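Local coordinates for protein monalysin (PDB 4MKO) that forms pores in host cell membranes as a secreted beta-barrel toxin, contributing to intestinal damage and lethality in Drosophila, at residues F4-I16 and S25-V37. Sequence-based numbering, arbitrary orientation. Where two conformers were deposited one is given.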
# COMPACT_ATOMS: atom_id res chain seq x y z
N PHE A 4 -6.08 14.13 4.52
CA PHE A 4 -4.82 13.38 4.46
C PHE A 4 -3.59 14.30 4.56
O PHE A 4 -2.47 13.81 4.76
CB PHE A 4 -4.79 12.42 3.26
CG PHE A 4 -5.40 11.06 3.54
CD1 PHE A 4 -6.61 10.94 4.23
CD2 PHE A 4 -4.78 9.90 3.10
CE1 PHE A 4 -7.20 9.68 4.45
CE2 PHE A 4 -5.36 8.64 3.33
CZ PHE A 4 -6.56 8.53 4.00
N ASP A 5 -3.81 15.64 4.53
CA ASP A 5 -2.75 16.63 4.72
C ASP A 5 -2.19 16.53 6.16
O ASP A 5 -1.08 16.99 6.43
CB ASP A 5 -3.20 18.07 4.36
CG ASP A 5 -4.55 18.56 4.89
OD1 ASP A 5 -5.37 17.73 5.33
OD2 ASP A 5 -4.81 19.78 4.80
N GLN A 6 -2.94 15.89 7.08
CA GLN A 6 -2.50 15.70 8.47
C GLN A 6 -1.35 14.70 8.60
O GLN A 6 -0.65 14.73 9.61
CB GLN A 6 -3.67 15.24 9.38
CG GLN A 6 -4.06 13.76 9.24
CD GLN A 6 -5.32 13.44 10.00
OE1 GLN A 6 -5.29 13.23 11.21
NE2 GLN A 6 -6.44 13.36 9.29
N TYR A 7 -1.21 13.78 7.61
CA TYR A 7 -0.20 12.74 7.73
C TYR A 7 1.17 13.21 7.25
O TYR A 7 1.22 13.95 6.26
CB TYR A 7 -0.62 11.46 6.98
CG TYR A 7 -1.98 10.94 7.41
CD1 TYR A 7 -2.18 10.47 8.71
CD2 TYR A 7 -3.06 10.94 6.54
CE1 TYR A 7 -3.44 10.04 9.13
CE2 TYR A 7 -4.31 10.49 6.94
CZ TYR A 7 -4.50 10.04 8.24
OH TYR A 7 -5.72 9.58 8.64
N PRO A 8 2.26 12.80 7.94
CA PRO A 8 3.60 13.23 7.52
C PRO A 8 4.08 12.41 6.32
O PRO A 8 3.41 11.45 5.93
CB PRO A 8 4.46 12.91 8.75
CG PRO A 8 3.80 11.70 9.34
CD PRO A 8 2.32 11.92 9.13
N THR A 9 5.25 12.77 5.77
CA THR A 9 5.88 12.07 4.64
C THR A 9 7.15 11.39 5.15
O THR A 9 7.96 12.02 5.84
CB THR A 9 6.17 13.06 3.50
OG1 THR A 9 4.94 13.65 3.08
CG2 THR A 9 6.84 12.38 2.29
N LYS A 10 7.33 10.11 4.82
CA LYS A 10 8.47 9.32 5.29
C LYS A 10 9.19 8.68 4.12
O LYS A 10 8.54 8.26 3.17
CB LYS A 10 8.02 8.24 6.28
CG LYS A 10 7.25 8.76 7.50
CD LYS A 10 8.17 9.58 8.41
CE LYS A 10 7.39 10.40 9.40
NZ LYS A 10 8.33 11.19 10.25
N LYS A 11 10.52 8.61 4.19
CA LYS A 11 11.33 8.00 3.13
C LYS A 11 12.06 6.78 3.70
O LYS A 11 12.97 6.94 4.52
CB LYS A 11 12.32 9.03 2.56
CG LYS A 11 13.21 8.50 1.44
CD LYS A 11 14.06 9.64 0.90
CE LYS A 11 14.98 9.20 -0.22
NZ LYS A 11 15.84 10.32 -0.69
N GLY A 12 11.66 5.59 3.27
CA GLY A 12 12.30 4.33 3.64
C GLY A 12 11.81 3.73 4.94
O GLY A 12 11.14 4.40 5.74
N ASP A 13 12.16 2.46 5.16
CA ASP A 13 11.76 1.69 6.33
C ASP A 13 12.25 2.26 7.64
O ASP A 13 11.51 2.17 8.63
CB ASP A 13 12.18 0.22 6.20
CG ASP A 13 11.29 -0.66 5.32
OD1 ASP A 13 10.11 -0.30 5.11
OD2 ASP A 13 11.76 -1.74 4.89
N PHE A 14 13.47 2.84 7.69
CA PHE A 14 13.93 3.43 8.98
C PHE A 14 13.00 4.58 9.38
O PHE A 14 12.59 4.63 10.55
CB PHE A 14 15.39 3.90 8.92
CG PHE A 14 16.37 2.76 9.02
CD1 PHE A 14 16.58 2.11 10.24
CD2 PHE A 14 17.11 2.35 7.92
CE1 PHE A 14 17.48 1.04 10.33
CE2 PHE A 14 18.01 1.28 8.02
CZ PHE A 14 18.21 0.65 9.23
N ALA A 15 12.59 5.43 8.40
CA ALA A 15 11.66 6.54 8.66
C ALA A 15 10.24 6.08 9.02
O ALA A 15 9.66 6.62 9.96
CB ALA A 15 11.64 7.52 7.49
N ILE A 16 9.71 5.04 8.35
CA ILE A 16 8.39 4.47 8.69
C ILE A 16 8.43 3.88 10.12
O ILE A 16 7.48 4.05 10.88
CB ILE A 16 7.86 3.47 7.63
CG1 ILE A 16 7.67 4.18 6.27
CG2 ILE A 16 6.56 2.74 8.11
CD1 ILE A 16 7.65 3.27 5.03
N SER A 25 1.49 9.63 20.34
CA SER A 25 0.12 9.82 19.84
C SER A 25 -0.27 8.66 18.91
O SER A 25 0.63 8.04 18.33
CB SER A 25 -0.01 11.16 19.13
OG SER A 25 0.79 11.23 17.95
N PRO A 26 -1.59 8.31 18.76
CA PRO A 26 -1.96 7.19 17.86
C PRO A 26 -1.57 7.47 16.41
O PRO A 26 -1.68 8.60 15.95
CB PRO A 26 -3.48 7.11 18.00
CG PRO A 26 -3.79 7.77 19.30
CD PRO A 26 -2.81 8.90 19.37
N LYS A 27 -1.13 6.43 15.70
CA LYS A 27 -0.67 6.56 14.31
C LYS A 27 -1.58 5.77 13.37
O LYS A 27 -2.02 4.68 13.73
CB LYS A 27 0.80 6.08 14.18
CG LYS A 27 1.82 6.80 15.10
CD LYS A 27 1.77 8.34 15.01
CE LYS A 27 2.81 9.01 15.86
NZ LYS A 27 4.12 9.06 15.15
N GLN A 28 -1.90 6.34 12.20
CA GLN A 28 -2.76 5.65 11.22
C GLN A 28 -1.99 5.37 9.93
O GLN A 28 -2.23 4.34 9.29
CB GLN A 28 -3.97 6.53 10.85
CG GLN A 28 -5.07 6.60 11.90
CD GLN A 28 -6.13 7.57 11.46
OE1 GLN A 28 -5.86 8.76 11.23
NE2 GLN A 28 -7.35 7.08 11.29
N GLY A 29 -1.16 6.31 9.50
CA GLY A 29 -0.46 6.16 8.23
C GLY A 29 0.36 7.36 7.84
O GLY A 29 0.37 8.39 8.52
N CYS A 30 1.13 7.19 6.77
CA CYS A 30 2.02 8.24 6.31
C CYS A 30 2.13 8.22 4.79
O CYS A 30 1.94 7.17 4.16
CB CYS A 30 3.38 8.13 6.98
SG CYS A 30 4.30 6.60 6.64
N TRP A 31 2.41 9.39 4.20
CA TRP A 31 2.74 9.49 2.78
C TRP A 31 4.15 8.93 2.68
O TRP A 31 4.95 9.08 3.61
CB TRP A 31 2.73 10.95 2.33
CG TRP A 31 1.36 11.56 2.34
CD1 TRP A 31 0.76 12.23 3.37
CD2 TRP A 31 0.38 11.49 1.29
NE1 TRP A 31 -0.48 12.67 2.99
CE2 TRP A 31 -0.76 12.20 1.73
CE3 TRP A 31 0.36 10.90 0.00
CZ2 TRP A 31 -1.91 12.34 0.93
CZ3 TRP A 31 -0.77 11.06 -0.79
CH2 TRP A 31 -1.89 11.77 -0.33
N VAL A 32 4.46 8.27 1.57
CA VAL A 32 5.78 7.66 1.38
C VAL A 32 6.48 8.35 0.22
O VAL A 32 5.90 8.45 -0.86
CB VAL A 32 5.63 6.13 1.10
CG1 VAL A 32 6.99 5.49 0.75
CG2 VAL A 32 5.01 5.42 2.30
N ASP A 33 7.72 8.79 0.44
CA ASP A 33 8.57 9.40 -0.60
C ASP A 33 9.37 8.24 -1.19
O ASP A 33 10.30 7.72 -0.55
CB ASP A 33 9.51 10.45 0.04
CG ASP A 33 10.61 11.02 -0.85
OD1 ASP A 33 10.60 10.72 -2.07
OD2 ASP A 33 11.46 11.75 -0.34
N GLY A 34 8.94 7.79 -2.36
CA GLY A 34 9.58 6.67 -3.04
C GLY A 34 9.88 6.99 -4.49
O GLY A 34 9.37 7.98 -5.02
N ILE A 35 10.69 6.14 -5.13
CA ILE A 35 11.07 6.33 -6.54
C ILE A 35 10.00 5.83 -7.50
O ILE A 35 9.16 4.99 -7.14
CB ILE A 35 12.45 5.65 -6.85
CG1 ILE A 35 12.38 4.11 -6.66
CG2 ILE A 35 13.61 6.30 -6.01
CD1 ILE A 35 13.31 3.33 -7.60
N THR A 36 10.08 6.29 -8.75
CA THR A 36 9.23 5.80 -9.81
C THR A 36 10.03 4.79 -10.65
O THR A 36 11.21 5.03 -10.94
CB THR A 36 8.71 6.94 -10.71
OG1 THR A 36 8.02 7.92 -9.91
CG2 THR A 36 7.80 6.42 -11.83
N VAL A 37 9.40 3.67 -11.00
CA VAL A 37 9.98 2.64 -11.89
C VAL A 37 9.04 2.46 -13.08
O VAL A 37 7.91 2.95 -13.04
CB VAL A 37 10.27 1.29 -11.19
CG1 VAL A 37 11.27 1.47 -10.04
CG2 VAL A 37 8.97 0.59 -10.75
O HOH W 1 10.43 5.25 0.84
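Trp31 presents the edge of its indole to the 3-10 turn of residues 4-6. Its NE1 donates to Phe4 O at 2.9 Å, nearly straight (163° at the hydrogen) and close to the indole plane. Relative to the carbonyl the donor stands well above the plane, and Tyr7 N reaches the same oxygen from the opposite face, so two bonds grip it. CZ2 packs on Phe4 CB at 3.7 Å, while the Trp31 side chain also meets Val208 of helix 201-211. The Tyr7 ring is directed toward the start of strand 29-43: with CG anti to its carbonyl carbon (chi1 -55°), it passes Gly29 O, and OH donates to Gln28 OE1 at 2.7 Å. Ring and amide planes are 58° apart, and the hydroxyl lies above the amide plane, off the lone pairs; Gln28 NE2 is held separately by Thr197 O.

Farther along both segments the backbones pair in parallel, Thr9 with Trp31 and Lys10 with Val32. Lys10 bonds through both N and O, to Trp31 O and Asp33 N, and Trp31 N donates to Pro8 O. Thr9 OG1 lies 3.6 Å from Trp31 CB on one face of the sheet. On the Lys10 and Val32 face, the Lys10 chain bends at chi2 and rests CG against Cys30 SG, a mercury ligand; Ile16 CD1 approaches Val32 CG2 at 4.4 Å. Beyond the pairing, the Lys11 chain crosses Asp33 at a slant, CD 3.6 Å from Asp33 OD2; the Asp33 side chain has its nearest atom about 2 Å from a bound zinc ion, and a water links Gly12 N to Asp33 O. Strand 9-10, helix 12-20 and strand 29-43 thus form a beta-alpha-beta unit, adding a short parallel strand to the mixed sheet of this aerolysin-like toxin.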